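Lectin (Lotus tetragonolobus, PDB 2EIG) probably binds L-fucose-containing glycans as a four-chain legume seed lectin carrying calcium and manganese ions. Local coordinates at residues G57-F62 / D191-L196; T40-Y45 / W89-P94; P77-V82 / N210-R215; L28-D33 / F204-W209. One frame throughout, in Å; residues are numbered along the deposited sequence.

Contact 1. Residues G57-F62 / D191-L196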
loop_
_atom_site.group_PDB
_atom_site.type_symbol
_atom_site.label_atom_id
_atom_site.label_comp_id
_atom_site.label_asym_id
_atom_site.label_seq_id
_atom_site.Cartn_x
_atom_site.Cartn_y
_atom_site.Cartn_z
ATOM N N GLY A 57 -5.020 6.987 19.190
ATOM C CA GLY A 57 -4.086 6.413 18.247
ATOM C C GLY A 57 -4.425 6.835 16.815
ATOM O O GLY A 57 -3.839 6.306 15.896
ATOM N N ASN A 58 -5.394 7.747 16.647
ATOM C CA ASN A 58 -5.775 8.301 15.327
ATOM C C ASN A 58 -4.638 9.097 14.687
ATOM O O ASN A 58 -3.931 9.780 15.371
ATOM C CB ASN A 58 -7.032 9.176 15.408
ATOM C CG ASN A 58 -8.325 8.342 15.607
ATOM O OD1 ASN A 58 -9.322 8.826 16.149
ATOM N ND2 ASN A 58 -8.290 7.084 15.173
ATOM N N VAL A 59 -4.491 8.981 13.365
ATOM C CA VAL A 59 -3.518 9.751 12.597
ATOM C C VAL A 59 -4.281 10.670 11.643
ATOM O O VAL A 59 -5.361 10.291 11.128
ATOM C CB VAL A 59 -2.588 8.827 11.833
ATOM C CG1 VAL A 59 -1.549 9.610 11.004
ATOM C CG2 VAL A 59 -1.928 7.821 12.814
ATOM N N ALA A 60 -3.758 11.875 11.443
ATOM C CA ALA A 60 -4.385 12.851 10.529
ATOM C C ALA A 60 -4.359 12.419 9.059
ATOM O O ALA A 60 -3.408 11.744 8.585
ATOM C CB ALA A 60 -3.723 14.304 10.697
ATOM N N SER A 61 -5.410 12.810 8.322
ATOM C CA SER A 61 -5.313 12.821 6.872
ATOM C C SER A 61 -5.052 14.236 6.452
ATOM O O SER A 61 -5.443 15.199 7.129
ATOM C CB SER A 61 -6.608 12.320 6.200
ATOM O OG SER A 61 -6.712 10.935 6.409
ATOM N N PHE A 62 -4.390 14.399 5.312
ATOM C CA PHE A 62 -4.310 15.725 4.760
ATOM C C PHE A 62 -4.301 15.696 3.254
ATOM O O PHE A 62 -4.043 14.658 2.615
ATOM C CB PHE A 62 -3.139 16.559 5.329
ATOM C CG PHE A 62 -1.738 16.042 4.981
ATOM C CD1 PHE A 62 -1.131 16.369 3.766
ATOM C CD2 PHE A 62 -1.030 15.284 5.901
ATOM C CE1 PHE A 62 0.162 15.913 3.449
ATOM C CE2 PHE A 62 0.255 14.807 5.600
ATOM C CZ PHE A 62 0.850 15.135 4.368
ATOM N N ASP A 191 3.564 5.399 7.800
ATOM C CA ASP A 191 2.837 5.632 9.037
ATOM C C ASP A 191 3.389 6.873 9.727
ATOM O O ASP A 191 4.447 6.798 10.355
ATOM C CB ASP A 191 2.935 4.423 9.989
ATOM C CG ASP A 191 1.814 4.406 11.043
ATOM O OD1 ASP A 191 1.358 3.283 11.385
ATOM O OD2 ASP A 191 1.371 5.490 11.518
ATOM N N LEU A 192 2.682 8.011 9.606
ATOM C CA LEU A 192 3.125 9.273 10.211
ATOM C C LEU A 192 3.369 9.133 11.685
ATOM O O LEU A 192 4.251 9.764 12.225
ATOM C CB LEU A 192 2.121 10.413 9.983
ATOM C CG LEU A 192 1.946 10.926 8.573
ATOM C CD1 LEU A 192 1.059 12.190 8.510
ATOM C CD2 LEU A 192 3.304 11.137 7.868
ATOM N N LYS A 193 2.594 8.284 12.347
ATOM C CA LYS A 193 2.713 8.142 13.810
ATOM C C LYS A 193 3.938 7.314 14.176
ATOM O O LYS A 193 4.377 7.409 15.313
ATOM C CB LYS A 193 1.426 7.564 14.422
ATOM C CG LYS A 193 1.347 7.519 15.957
ATOM C CD LYS A 193 0.108 6.752 16.456
ATOM C CE LYS A 193 0.079 6.748 18.012
ATOM N NZ LYS A 193 -0.199 5.402 18.680
ATOM N N THR A 194 4.515 6.529 13.245
ATOM C CA THR A 194 5.767 5.800 13.563
ATOM C C THR A 194 6.959 6.718 13.437
ATOM O O THR A 194 7.935 6.627 14.186
ATOM C CB THR A 194 6.043 4.494 12.727
ATOM O OG1 THR A 194 5.904 4.735 11.324
ATOM C CG2 THR A 194 5.140 3.279 13.130
ATOM N N VAL A 195 6.901 7.620 12.468
ATOM C CA VAL A 195 8.077 8.411 12.145
ATOM C C VAL A 195 8.070 9.824 12.678
ATOM O O VAL A 195 9.091 10.465 12.672
ATOM C CB VAL A 195 8.394 8.390 10.635
ATOM C CG1 VAL A 195 8.903 6.985 10.236
ATOM C CG2 VAL A 195 7.163 8.813 9.794
ATOM N N LEU A 196 6.926 10.319 13.148
ATOM C CA LEU A 196 6.872 11.721 13.519
ATOM C C LEU A 196 6.150 11.876 14.855
ATOM O O LEU A 196 5.337 11.014 15.206
ATOM C CB LEU A 196 6.112 12.519 12.443
ATOM C CG LEU A 196 6.887 12.851 11.165
ATOM C CD1 LEU A 196 5.964 13.350 10.084
ATOM C CD2 LEU A 196 7.999 13.835 11.441
#
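V59 and L192 lead this contact, each burying about 62 Å², with K193 close behind. V59 divides its two methyls between neighbouring residues of the short helix 192-195. V59 CG1, anti to the backbone N (chi1 180°), lies 3.9 Å from L192 CB, while V59 CG2 packs 3.7 Å from K193 CB. A beta-branched residue suits this place because one short side chain covers two partners. L192 extends further in: its CD1 comes up 4.0 Å from F62 CE2, at the edge of the F62 ring and near its plane. K193 sends its aliphatic part along G57, with K193 CD 4.0 Å from G57 O, and its amine makes a cation-pi contact with W52. Glycine suits position 57, where phi is positive. D191 caps the helix, since D191 OD2 accepts from K193 N at 3.2 Å with a bent N-H...O angle of 139°. T194 OG1 meets L146 O of a second subunit, so this corner of the chain lies at a subunit boundary. No hydrogen bond joins residues 57-62 to 191-196, and A60 O is buried here without a partner. The attachment of helix to strand entrance therefore rests on hydrophobic fit; polar bonds are made within the helix segment, to other parts of the chain and to other subunits.

Contact 2. Residues T40-Y45 / W89-P94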
loop_
_atom_site.group_PDB
_atom_site.type_symbol
_atom_site.label_atom_id
_atom_site.label_comp_id
_atom_site.label_asym_id
_atom_site.label_seq_id
_atom_site.Cartn_x
_atom_site.Cartn_y
_atom_site.Cartn_z
ATOM N N THR A 40 19.856 28.269 2.179
ATOM C CA THR A 40 18.884 27.364 2.733
ATOM C C THR A 40 17.738 28.224 3.164
ATOM O O THR A 40 17.959 29.246 3.792
ATOM C CB THR A 40 19.424 26.625 3.957
ATOM O OG1 THR A 40 20.638 25.977 3.572
ATOM C CG2 THR A 40 18.384 25.602 4.486
ATOM N N SER A 41 16.529 27.762 2.856
ATOM C CA SER A 41 15.287 28.443 3.149
ATOM C C SER A 41 14.269 27.448 3.654
ATOM O O SER A 41 14.054 26.404 3.020
ATOM C CB SER A 41 14.701 28.989 1.823
ATOM O OG SER A 41 15.617 29.895 1.233
ATOM N N HIS A 42 13.598 27.828 4.735
ATOM C CA HIS A 42 12.441 27.153 5.276
ATOM C C HIS A 42 11.294 28.141 5.287
ATOM O O HIS A 42 11.492 29.300 5.578
ATOM C CB HIS A 42 12.729 26.738 6.706
ATOM C CG HIS A 42 13.454 25.442 6.796
ATOM N ND1 HIS A 42 13.362 24.615 7.893
ATOM C CD2 HIS A 42 14.184 24.778 5.874
ATOM C CE1 HIS A 42 14.063 23.518 7.660
ATOM N NE2 HIS A 42 14.564 23.590 6.438
ATOM N N ALA A 43 10.110 27.682 4.939
ATOM C CA ALA A 43 8.901 28.490 5.071
ATOM C C ALA A 43 7.874 27.516 5.617
ATOM O O ALA A 43 7.455 26.557 4.926
ATOM C CB ALA A 43 8.455 29.050 3.722
ATOM N N LEU A 44 7.510 27.728 6.873
ATOM C CA LEU A 44 6.636 26.783 7.573
ATOM C C LEU A 44 5.321 27.452 7.860
ATOM O O LEU A 44 5.286 28.642 8.197
ATOM C CB LEU A 44 7.269 26.375 8.905
ATOM C CG LEU A 44 8.719 25.852 8.814
ATOM C CD1 LEU A 44 9.119 25.367 10.192
ATOM C CD2 LEU A 44 8.861 24.714 7.796
ATOM N N TYR A 45 4.241 26.689 7.808
ATOM C CA TYR A 45 3.030 27.156 8.421
ATOM C C TYR A 45 3.352 27.453 9.908
ATOM O O TYR A 45 4.025 26.664 10.580
ATOM C CB TYR A 45 1.892 26.155 8.262
ATOM C CG TYR A 45 0.585 26.644 8.816
ATOM C CD1 TYR A 45 -0.011 27.835 8.328
ATOM C CD2 TYR A 45 -0.086 25.905 9.801
ATOM C CE1 TYR A 45 -1.223 28.275 8.835
ATOM C CE2 TYR A 45 -1.322 26.343 10.319
ATOM C CZ TYR A 45 -1.857 27.526 9.838
ATOM O OH TYR A 45 -3.052 27.957 10.305
ATOM N N TRP A 89 7.551 19.478 15.263
ATOM C CA TRP A 89 7.403 20.887 15.622
ATOM C C TRP A 89 8.567 21.335 16.554
ATOM O O TRP A 89 8.984 20.599 17.447
ATOM C CB TRP A 89 6.020 21.191 16.184
ATOM C CG TRP A 89 5.885 22.644 16.456
ATOM C CD1 TRP A 89 6.065 23.272 17.661
ATOM C CD2 TRP A 89 5.609 23.677 15.492
ATOM N NE1 TRP A 89 5.884 24.629 17.511
ATOM C CE2 TRP A 89 5.599 24.907 16.193
ATOM C CE3 TRP A 89 5.382 23.684 14.098
ATOM C CZ2 TRP A 89 5.345 26.137 15.542
ATOM C CZ3 TRP A 89 5.113 24.893 13.473
ATOM C CH2 TRP A 89 5.069 26.095 14.195
ATOM N N GLY A 90 9.102 22.522 16.303
ATOM C CA GLY A 90 10.324 22.956 16.941
ATOM C C GLY A 90 11.565 22.643 16.101
ATOM O O GLY A 90 12.658 22.974 16.542
ATOM N N THR A 91 11.385 21.969 14.935
ATOM C CA THR A 91 12.352 21.859 13.778
ATOM C C THR A 91 13.102 23.216 13.655
ATOM O O THR A 91 12.470 24.268 13.697
ATOM C CB THR A 91 11.590 21.363 12.283
ATOM O OG1 THR A 91 12.061 22.045 11.089
ATOM C CG2 THR A 91 10.073 21.544 12.207
ATOM N N GLU A 92 14.439 23.214 13.611
ATOM C CA GLU A 92 15.157 24.373 13.037
ATOM C C GLU A 92 15.849 23.830 11.809
ATOM O O GLU A 92 15.838 22.614 11.597
ATOM C CB GLU A 92 16.191 24.992 14.003
ATOM C CG GLU A 92 15.617 25.673 15.263
ATOM C CD GLU A 92 14.655 26.790 14.959
ATOM O OE1 GLU A 92 13.947 27.202 15.905
ATOM O OE2 GLU A 92 14.590 27.265 13.803
ATOM N N ILE A 93 16.410 24.710 10.987
ATOM C CA ILE A 93 17.183 24.311 9.839
ATOM C C ILE A 93 18.308 23.444 10.391
ATOM O O ILE A 93 19.058 23.892 11.247
ATOM C CB ILE A 93 17.738 25.539 9.101
ATOM C CG1 ILE A 93 16.575 26.283 8.391
ATOM C CG2 ILE A 93 18.940 25.171 8.158
ATOM C CD1 ILE A 93 16.987 27.564 7.703
ATOM N N PRO A 94 18.399 22.186 9.940
ATOM C CA PRO A 94 19.416 21.342 10.602
ATOM C C PRO A 94 20.852 21.727 10.270
ATOM O O PRO A 94 21.144 22.301 9.164
ATOM C CB PRO A 94 19.076 19.915 10.135
ATOM C CG PRO A 94 17.669 20.054 9.464
ATOM C CD PRO A 94 17.650 21.438 8.915
HETATM O O HOH W 1 12.597 24.675 10.544
#
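The imidazole of H42 is covered by I93, whose CG1 sits 3.6 Å from the ring centroid and only 8° off its normal, a CH-pi contact over the centre of one face. With CG1 anti to its own carbonyl carbon (chi1 -71°), I93 slides that methylene past H42, leaving I93 CG2 to meet T40 CG2 tip to tip at 3.7 Å. A branched chain suits the place, serving a flat ring with one arm and a methyl with the other. Further along, L44 CD1 approaches T91 CG2 loosely, at 4.4 Å. The polar link is indirect. A water in the plane of the H42 ring lies 2.8 Å from H42 ND1 and 2.7 Å from T91 OG1, with a weak bond to T91 O as well. Since H42 NE2 is bonded to G103 O, both ring nitrogens have partners, which should help to hold the ring's rotation. At the far end W89 turns its ring edge to the backbone, W89 CZ3 lying 3.6 Å from Y45 O near the indole plane. The loop after strand 81-88 thus runs alongside strand 39-50 in the opposite direction, without pairing to it, and covers part of the seven-stranded sheet of the legume lectin sandwich.

Contact 3. Residues P77-V82 / N210-R215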
loop_
_atom_site.group_PDB
_atom_site.type_symbol
_atom_site.label_atom_id
_atom_site.label_comp_id
_atom_site.label_asym_id
_atom_site.label_seq_id
_atom_site.Cartn_x
_atom_site.Cartn_y
_atom_site.Cartn_z
ATOM N N PRO A 77 24.373 25.703 -13.434
ATOM C CA PRO A 77 23.547 24.497 -13.495
ATOM C C PRO A 77 22.549 24.463 -12.279
ATOM O O PRO A 77 22.798 25.094 -11.257
ATOM C CB PRO A 77 24.582 23.347 -13.506
ATOM C CG PRO A 77 25.817 23.897 -12.872
ATOM C CD PRO A 77 25.765 25.432 -13.015
ATOM N N PRO A 78 21.390 23.804 -12.433
ATOM C CA PRO A 78 20.442 23.866 -11.304
ATOM C C PRO A 78 20.834 23.019 -10.085
ATOM O O PRO A 78 21.343 21.872 -10.228
ATOM C CB PRO A 78 19.135 23.318 -11.879
ATOM C CG PRO A 78 19.472 22.640 -13.138
ATOM C CD PRO A 78 20.889 22.990 -13.552
ATOM N N THR A 79 20.560 23.582 -8.908
ATOM C CA THR A 79 20.518 22.870 -7.636
ATOM C C THR A 79 19.827 23.767 -6.628
ATOM O O THR A 79 19.719 24.945 -6.872
ATOM C CB THR A 79 21.901 22.403 -7.088
ATOM O OG1 THR A 79 22.517 23.374 -6.244
ATOM C CG2 THR A 79 22.819 22.006 -8.174
ATOM N N ASP A 80 19.303 23.202 -5.535
ATOM C CA ASP A 80 19.321 21.753 -5.315
ATOM C C ASP A 80 17.934 21.166 -5.299
ATOM O O ASP A 80 17.738 20.016 -5.577
ATOM C CB ASP A 80 20.028 21.451 -3.991
ATOM C CG ASP A 80 21.500 21.141 -4.182
ATOM O OD1 ASP A 80 21.763 19.967 -4.492
ATOM O OD2 ASP A 80 22.350 22.068 -4.026
ATOM N N GLY A 81 16.964 21.945 -4.880
ATOM C CA GLY A 81 15.602 21.493 -4.985
ATOM C C GLY A 81 14.803 22.209 -3.956
ATOM O O GLY A 81 15.356 22.988 -3.200
ATOM N N VAL A 82 13.506 21.943 -3.971
ATOM C CA VAL A 82 12.594 22.427 -2.957
ATOM C C VAL A 82 11.757 21.205 -2.529
ATOM O O VAL A 82 11.416 20.339 -3.342
ATOM C CB VAL A 82 11.703 23.633 -3.470
ATOM C CG1 VAL A 82 10.971 23.293 -4.794
ATOM C CG2 VAL A 82 10.663 24.095 -2.379
ATOM N N ASN A 210 26.753 26.371 -4.786
ATOM C CA ASN A 210 27.644 27.327 -5.393
ATOM C C ASN A 210 28.696 26.474 -6.067
ATOM O O ASN A 210 29.417 25.765 -5.372
ATOM C CB ASN A 210 28.262 28.245 -4.324
ATOM C CG ASN A 210 29.040 29.413 -4.919
ATOM O OD1 ASN A 210 29.317 30.403 -4.225
ATOM N ND2 ASN A 210 29.385 29.316 -6.204
ATOM N N PRO A 211 28.783 26.530 -7.413
ATOM C CA PRO A 211 27.994 27.386 -8.357
ATOM C C PRO A 211 26.518 27.052 -8.600
ATOM O O PRO A 211 25.803 27.891 -9.117
ATOM C CB PRO A 211 28.720 27.178 -9.685
ATOM C CG PRO A 211 29.340 25.774 -9.558
ATOM C CD PRO A 211 29.795 25.726 -8.127
ATOM N N GLU A 212 26.084 25.824 -8.306
ATOM C CA GLU A 212 24.804 25.320 -8.787
ATOM C C GLU A 212 23.691 26.024 -8.002
ATOM O O GLU A 212 23.794 26.196 -6.814
ATOM C CB GLU A 212 24.698 23.800 -8.567
ATOM C CG GLU A 212 25.505 22.857 -9.489
ATOM C CD GLU A 212 26.858 22.559 -8.972
ATOM O OE1 GLU A 212 27.353 23.284 -8.091
ATOM O OE2 GLU A 212 27.439 21.569 -9.450
ATOM N N ARG A 213 22.609 26.390 -8.657
ATOM C CA ARG A 213 21.565 27.155 -7.974
ATOM C C ARG A 213 20.409 27.319 -8.905
ATOM O O ARG A 213 20.525 27.108 -10.106
ATOM C CB ARG A 213 22.078 28.517 -7.548
ATOM C CG ARG A 213 22.373 29.450 -8.752
ATOM C CD ARG A 213 23.118 30.617 -8.234
ATOM N NE ARG A 213 24.548 30.329 -8.231
ATOM C CZ ARG A 213 25.442 31.070 -7.586
ATOM N NH1 ARG A 213 25.008 32.078 -6.843
ATOM N NH2 ARG A 213 26.749 30.784 -7.661
ATOM N N GLU A 214 19.275 27.669 -8.336
ATOM C CA GLU A 214 18.085 27.963 -9.103
ATOM C C GLU A 214 17.123 28.735 -8.173
ATOM O O GLU A 214 17.308 28.739 -6.954
ATOM C CB GLU A 214 17.423 26.675 -9.619
ATOM C CG GLU A 214 17.007 25.780 -8.492
ATOM C CD GLU A 214 16.491 24.423 -8.908
ATOM O OE1 GLU A 214 16.144 24.218 -10.110
ATOM O OE2 GLU A 214 16.405 23.565 -7.983
ATOM N N ARG A 215 16.119 29.384 -8.750
ATOM C CA ARG A 215 15.010 29.896 -7.960
ATOM C C ARG A 215 14.064 28.716 -7.649
ATOM O O ARG A 215 13.958 27.772 -8.461
ATOM C CB ARG A 215 14.254 30.975 -8.748
ATOM C CG ARG A 215 15.094 32.246 -9.158
ATOM C CD ARG A 215 14.216 33.460 -9.500
ATOM N NE ARG A 215 13.338 33.789 -8.370
ATOM C CZ ARG A 215 13.694 34.484 -7.293
ATOM N NH1 ARG A 215 14.908 35.010 -7.182
ATOM N NH2 ARG A 215 12.797 34.668 -6.323
#
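P77 and R213 supply the one hydrogen bond across this contact: R213 N donates to P77 O at 2.9 Å with an N-H...O angle of 156°. Prolines at 77 and 78 have no N-H to give, so the carbonyls do the work. Around that bond run CA-H...O contacts. R213 CA lies 3.1 Å from T79 O, and P78 CA points almost straight at R213 O, 3.5 Å away with an angle of 176° at the hydrogen. Close by, the peptide between T79 and D80 is cis, and D80 and G81 together face T207 in a classic beta bulge. The D80 side chain comes within about 4 Å of the calcium ion (nearest atoms), consistent with the cis peptide before an aspartate that marks the metal-supported binding site of legume lectins. The placing of the T79 side chain is doubtful in the model. Apolar contact comes from P77 CG, which meets E212 CG at 3.6 Å. E214, its chain extended beyond CG, runs beside T79, bringing E214 CG to 3.3 Å from T79 O. Its carboxylate, buried, is held by S121, H216 and a salt bridge to R153. The R213 side chain, directed away from residues 77-82, folds back on its own segment. R213 NE donates to P211 O at 2.9 Å; the oxygen lies close to the guanidinium plane, while the donor stands above the plane of the carbonyl.

Contact 4. Residues L28-D33 / F204-W209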
loop_
_atom_site.group_PDB
_atom_site.type_symbol
_atom_site.label_atom_id
_atom_site.label_comp_id
_atom_site.label_asym_id
_atom_site.label_seq_id
_atom_site.Cartn_x
_atom_site.Cartn_y
_atom_site.Cartn_z
ATOM N N LEU A 28 6.309 33.160 -2.798
ATOM C CA LEU A 28 7.197 32.686 -1.772
ATOM C C LEU A 28 8.527 32.247 -2.401
ATOM O O LEU A 28 8.591 31.241 -3.109
ATOM C CB LEU A 28 6.527 31.557 -0.966
ATOM C CG LEU A 28 7.470 30.811 0.005
ATOM C CD1 LEU A 28 8.227 31.746 1.000
ATOM C CD2 LEU A 28 6.613 29.769 0.734
ATOM N N ALA A 29 9.582 33.022 -2.154
ATOM C CA ALA A 29 10.850 32.777 -2.824
ATOM C C ALA A 29 11.831 32.063 -1.894
ATOM O O ALA A 29 12.069 32.481 -0.760
ATOM C CB ALA A 29 11.430 34.015 -3.335
ATOM N N MET A 30 12.397 30.979 -2.409
ATOM C CA MET A 30 13.222 30.115 -1.573
ATOM C C MET A 30 14.333 29.624 -2.495
ATOM O O MET A 30 14.223 28.555 -3.060
ATOM C CB MET A 30 12.386 28.915 -1.077
ATOM C CG MET A 30 11.187 29.316 -0.203
ATOM S SD MET A 30 10.297 27.870 0.291
ATOM C CE MET A 30 11.423 27.214 1.564
ATOM N N PRO A 31 15.400 30.402 -2.627
ATOM C CA PRO A 31 15.626 31.628 -1.837
ATOM C C PRO A 31 15.166 32.905 -2.531
ATOM O O PRO A 31 14.887 32.937 -3.737
ATOM C CB PRO A 31 17.156 31.683 -1.736
ATOM C CG PRO A 31 17.594 31.218 -3.105
ATOM C CD PRO A 31 16.509 30.169 -3.572
ATOM N N THR A 32 15.086 33.963 -1.737
ATOM C CA THR A 32 14.785 35.260 -2.266
ATOM C C THR A 32 15.841 35.685 -3.333
ATOM O O THR A 32 15.489 36.223 -4.379
ATOM C CB THR A 32 14.783 36.272 -1.147
ATOM O OG1 THR A 32 14.456 37.540 -1.710
ATOM C CG2 THR A 32 16.129 36.336 -0.464
ATOM N N ASP A 33 17.112 35.402 -3.063
ATOM C CA ASP A 33 18.156 35.736 -4.005
ATOM C C ASP A 33 19.177 34.583 -4.214
ATOM O O ASP A 33 20.057 34.370 -3.407
ATOM C CB ASP A 33 18.862 37.032 -3.555
ATOM C CG ASP A 33 19.918 37.499 -4.565
ATOM O OD1 ASP A 33 20.769 38.347 -4.208
ATOM O OD2 ASP A 33 19.893 36.981 -5.698
ATOM N N PHE A 204 7.958 24.124 3.626
ATOM C CA PHE A 204 8.878 23.910 2.527
ATOM C C PHE A 204 10.280 24.167 2.978
ATOM O O PHE A 204 10.519 24.997 3.846
ATOM C CB PHE A 204 8.561 24.859 1.364
ATOM C CG PHE A 204 7.164 24.742 0.867
ATOM C CD1 PHE A 204 6.168 25.609 1.354
ATOM C CD2 PHE A 204 6.823 23.770 -0.099
ATOM C CE1 PHE A 204 4.864 25.499 0.886
ATOM C CE2 PHE A 204 5.493 23.667 -0.569
ATOM C CZ PHE A 204 4.523 24.550 -0.065
ATOM N N SER A 205 11.201 23.437 2.364
ATOM C CA SER A 205 12.592 23.678 2.521
ATOM C C SER A 205 13.210 23.666 1.140
ATOM O O SER A 205 12.831 22.860 0.281
ATOM C CB SER A 205 13.218 22.577 3.391
ATOM O OG SER A 205 14.591 22.785 3.462
ATOM N N ALA A 206 14.178 24.545 0.939
ATOM C CA ALA A 206 14.854 24.648 -0.350
ATOM C C ALA A 206 16.287 25.069 -0.158
ATOM O O ALA A 206 16.591 25.790 0.760
ATOM C CB ALA A 206 14.120 25.642 -1.247
ATOM N N THR A 207 17.190 24.592 -1.013
ATOM C CA THR A 207 18.579 24.949 -0.921
ATOM C C THR A 207 19.113 25.183 -2.326
ATOM O O THR A 207 18.563 24.716 -3.306
ATOM C CB THR A 207 19.476 23.808 -0.328
ATOM O OG1 THR A 207 19.176 22.595 -1.036
ATOM C CG2 THR A 207 19.250 23.646 1.157
ATOM N N THR A 208 20.205 25.925 -2.378
ATOM C CA THR A 208 20.958 26.150 -3.602
ATOM C C THR A 208 22.410 26.032 -3.131
ATOM O O THR A 208 22.710 26.023 -1.946
ATOM C CB THR A 208 20.702 27.539 -4.192
ATOM O OG1 THR A 208 21.044 28.522 -3.212
ATOM C CG2 THR A 208 19.211 27.720 -4.623
ATOM N N TRP A 209 23.297 25.926 -4.086
ATOM C CA TRP A 209 24.662 25.595 -3.780
ATOM C C TRP A 209 25.544 26.721 -4.376
ATOM O O TRP A 209 25.131 27.893 -4.439
ATOM C CB TRP A 209 24.974 24.190 -4.330
ATOM C CG TRP A 209 26.245 23.604 -3.871
ATOM C CD1 TRP A 209 27.285 23.192 -4.655
ATOM C CD2 TRP A 209 26.647 23.378 -2.516
ATOM N NE1 TRP A 209 28.307 22.741 -3.879
ATOM C CE2 TRP A 209 27.947 22.834 -2.558
ATOM C CE3 TRP A 209 26.024 23.562 -1.269
ATOM C CZ2 TRP A 209 28.644 22.435 -1.394
ATOM C CZ3 TRP A 209 26.740 23.230 -0.104
ATOM C CH2 TRP A 209 28.030 22.657 -0.181
#
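T208 OG1 has two hydrogen-bond partners, T39 OG1 and N37 O, which should help to hold the side chain as it turns toward P31. With the hydroxyl lying between the backbone N and the carbonyl carbon (chi1 58°), T208 CG2 is left to face the proline, meeting P31 CD tip to tip at 3.8 Å. Threonine suits the spot because one branch satisfies the polar partners while the other packs against the ring. The peptide before P31 is cis. M30, just ahead of it, buries the most surface of any residue here. M30 O lies 3.4 Å from A206 CB and accepts a hydrogen bond from H216 ND1, so it is buried but satisfied. M30 CB rests 3.7 Å from A206 CB, and a small residue at 206 lets the two backbones come this close. The thioether then crosses F204 at about a right angle: M30 SD is 3.6 Å from F204 CB, and a bend at chi3 (75°) brings M30 CE to 3.3 Å from F204 O. The unbranched, flexible methionine chain can follow this bent path. L28 CD2 adds a looser contact of 4.2 Å to F204 CD1, meeting the ring at a slant. That ring also makes edge-to-face contacts with F66 and W221. Strand 27-29 belongs to one sheet and strand 199-208 to the other, and these interlocking apolar side chains form part of the core between the two sheets, the hallmark of the legume lectin beta-sandwich.

Along the chain the segments come as 28-33, 40-45, 57-62, 77-82, 89-94, 191-196, 204-209 and 210-215, so most of the contacts interleave. Contacts 2, 3 and 4 all reach the seven-stranded sheet, through strands 39-50, 81-88 and 199-208. Contacts 3 and 4 have centres about 9 Å apart, contacts 2 and 4 about 12 Å, and backbone hydrogen bonds join each pair directly. Contact 1 is centred about 32 Å from contact 3, yet its strand 61-72 neighbours strand 214-226 of contact 3 in the eight-stranded sheet, which also holds strand 27-29 of contact 4. Contact 3 thus lies beside the calcium site, contact 4 joins the two sheets next to it, and contact 1 lies where other subunits touch the chain.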